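Carboxylesterase SOBER1 (Arabidopsis thaliana, PDB 6AVX) hydrolyses carboxylic esters with short acyl chains, also shows phospholipase A2 activity, and suppresses the plant hypersensitive response triggered by the bacterial effector AvrBsT. Local coordinates at residues S117-P122 against L174-E179. The protein carries 1 engineered substitution. Residues are numbered along the deposited sequence; the frame is centred on the assembly and turned at random.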
loop_
_atom_site.group_PDB
_atom_site.type_symbol
_atom_site.label_atom_id
_atom_site.label_comp_id
_atom_site.label_asym_id
_atom_site.label_seq_id
_atom_site.Cartn_x
_atom_site.Cartn_y
_atom_site.Cartn_z
ATOM N N SER A 117 2.442 -4.691 4.841
ATOM C CA SER A 117 1.603 -5.877 4.931
ATOM C C SER A 117 2.065 -6.951 3.964
ATOM O O SER A 117 2.078 -8.139 4.307
ATOM C CB SER A 117 0.147 -5.512 4.665
ATOM O OG SER A 117 -0.372 -4.629 5.654
ATOM N N VAL A 118 2.390 -6.569 2.735
ATOM C CA VAL A 118 2.842 -7.537 1.748
ATOM C C VAL A 118 4.175 -8.143 2.164
ATOM O O VAL A 118 4.369 -9.368 2.088
ATOM C CB VAL A 118 2.914 -6.878 0.364
ATOM C CG1 VAL A 118 3.674 -7.756 -0.610
ATOM C CG2 VAL A 118 1.509 -6.528 -0.133
ATOM N N LEU A 119 5.107 -7.305 2.609
ATOM C CA LEU A 119 6.462 -7.794 2.869
ATOM C C LEU A 119 6.532 -8.695 4.090
ATOM O O LEU A 119 7.496 -9.464 4.222
ATOM C CB LEU A 119 7.432 -6.619 3.050
ATOM C CG LEU A 119 7.634 -5.692 1.852
ATOM C CD1 LEU A 119 8.483 -4.477 2.227
ATOM C CD2 LEU A 119 8.266 -6.447 0.711
ATOM N N LEU A 120 5.567 -8.604 4.985
ATOM C CA LEU A 120 5.542 -9.444 6.173
ATOM C C LEU A 120 4.590 -10.626 6.045
ATOM O O LEU A 120 4.495 -11.425 6.979
ATOM C CB LEU A 120 5.192 -8.607 7.408
ATOM C CG LEU A 120 6.332 -7.682 7.843
ATOM C CD1 LEU A 120 5.825 -6.588 8.765
ATOM C CD2 LEU A 120 7.461 -8.484 8.537
ATOM N N TYR A 121 3.873 -10.758 4.934
ATOM C CA TYR A 121 2.911 -11.849 4.823
ATOM C C TYR A 121 3.643 -13.167 4.532
ATOM O O TYR A 121 4.608 -13.181 3.765
ATOM C CB TYR A 121 1.882 -11.563 3.704
ATOM C CG TYR A 121 0.655 -12.410 3.913
ATOM C CD1 TYR A 121 0.335 -13.465 3.061
ATOM C CD2 TYR A 121 -0.160 -12.203 5.007
ATOM C CE1 TYR A 121 -0.746 -14.272 3.302
ATOM C CE2 TYR A 121 -1.256 -13.016 5.260
ATOM C CZ TYR A 121 -1.539 -14.053 4.390
ATOM O OH TYR A 121 -2.622 -14.883 4.637
ATOM N N PRO A 122 3.214 -14.292 5.129
ATOM C CA PRO A 122 3.983 -15.540 4.957
ATOM C C PRO A 122 3.931 -16.142 3.576
ATOM O O PRO A 122 4.733 -17.043 3.294
ATOM C CB PRO A 122 3.365 -16.488 5.990
ATOM C CG PRO A 122 2.760 -15.601 7.019
ATOM C CD PRO A 122 2.274 -14.390 6.258
ATOM N N LEU A 174 13.319 2.025 -3.441
ATOM C CA LEU A 174 13.988 1.141 -4.391
ATOM C C LEU A 174 15.226 0.501 -3.787
ATOM O O LEU A 174 15.344 -0.734 -3.841
ATOM C CB LEU A 174 14.253 1.889 -5.699
ATOM C CG LEU A 174 12.974 2.334 -6.421
ATOM C CD1 LEU A 174 13.291 3.128 -7.681
ATOM C CD2 LEU A 174 12.071 1.147 -6.744
ATOM N N PRO A 175 16.152 1.232 -3.182
ATOM C CA PRO A 175 17.284 0.535 -2.563
ATOM C C PRO A 175 16.891 -0.296 -1.364
ATOM O O PRO A 175 17.515 -1.331 -1.101
ATOM C CB PRO A 175 18.268 1.657 -2.205
ATOM C CG PRO A 175 17.472 2.909 -2.258
ATOM C CD PRO A 175 16.349 2.688 -3.219
ATOM N N PHE A 176 15.863 0.117 -0.628
ATOM C CA PHE A 176 15.367 -0.699 0.475
ATOM C C PHE A 176 14.872 -2.044 -0.038
ATOM O O PHE A 176 15.223 -3.104 0.497
ATOM C CB PHE A 176 14.255 0.065 1.189
ATOM C CG PHE A 176 13.668 -0.672 2.351
ATOM C CD1 PHE A 176 14.131 -0.462 3.627
ATOM C CD2 PHE A 176 12.628 -1.556 2.163
ATOM C CE1 PHE A 176 13.578 -1.143 4.696
ATOM C CE2 PHE A 176 12.078 -2.246 3.237
ATOM C CZ PHE A 176 12.552 -2.039 4.490
ATOM N N LEU A 177 14.089 -2.020 -1.102
ATOM C CA LEU A 177 13.525 -3.250 -1.617
ATOM C C LEU A 177 14.593 -4.116 -2.264
ATOM O O LEU A 177 14.518 -5.345 -2.187
ATOM C CB LEU A 177 12.359 -2.932 -2.563
ATOM C CG LEU A 177 11.133 -2.347 -1.833
ATOM C CD1 LEU A 177 10.075 -1.854 -2.810
ATOM C CD2 LEU A 177 10.530 -3.356 -0.865
ATOM N N LYS A 178 15.610 -3.504 -2.868
ATOM C CA LYS A 178 16.738 -4.274 -3.376
ATOM C C LYS A 178 17.457 -4.993 -2.240
ATOM O O LYS A 178 17.755 -6.189 -2.342
ATOM C CB LYS A 178 17.689 -3.345 -4.137
ATOM C CG LYS A 178 18.729 -4.073 -4.994
ATOM C CD LYS A 178 18.123 -4.666 -6.260
ATOM C CE LYS A 178 17.623 -3.588 -7.220
ATOM N NZ LYS A 178 17.079 -4.164 -8.480
ATOM N N GLU A 179 17.729 -4.291 -1.142
ATOM C CA GLU A 179 18.322 -4.941 0.025
ATOM C C GLU A 179 17.461 -6.116 0.476
ATOM O O GLU A 179 17.977 -7.173 0.859
ATOM C CB GLU A 179 18.506 -3.934 1.169
ATOM C CG GLU A 179 19.122 -4.556 2.437
ATOM C CD GLU A 179 19.339 -3.576 3.600
ATOM O OE1 GLU A 179 19.746 -4.034 4.698
ATOM O OE2 GLU A 179 19.106 -2.359 3.443
#
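L119 and L177 bring the two helices nearest each other, with 9.5 Å between their CA atoms, and no hydrogen bond joins the segments. The contact is small: 84 Å² of surface is buried, both sides summed. Three apolar side chains make it. The side chain of L119 leaves the backbone toward the other helix. Its CG is anti to its own carbonyl carbon (chi1 -63°), and the extended second torsion (chi2 173°) points CD1 onward to the other helix, while CD2 branches off beside it. Both methyls meet the same branch of L177. CD1 of L119 lies 3.9 Å from CD2 of L177, and CD2 of L119 lies 4.1 Å from that same L177 CD2. The two leucine side chains cross at about a right angle. F176 adds the edge of its ring. In F176 the CB-CG bond points away from the backbone N (chi1 -180°), and CE2 of F176 comes to 4.3 Å from CD1 of L119. That methyl lies near the ring plane, not over a face. L119 and L177 are buried. F145 and V182, both in loops, also touch L119. The contact lies away from the probable catalytic triad and joins two helices of the alpha/beta-hydrolase fold. Segment 117-122 lies on helix 109-120, which follows the probable nucleophile elbow; S117 and Y121 pack there on helix 75-94. L174 and L177 of helix 173-180 touch strand 184-189, an outer strand of the parallel sheet in this chain.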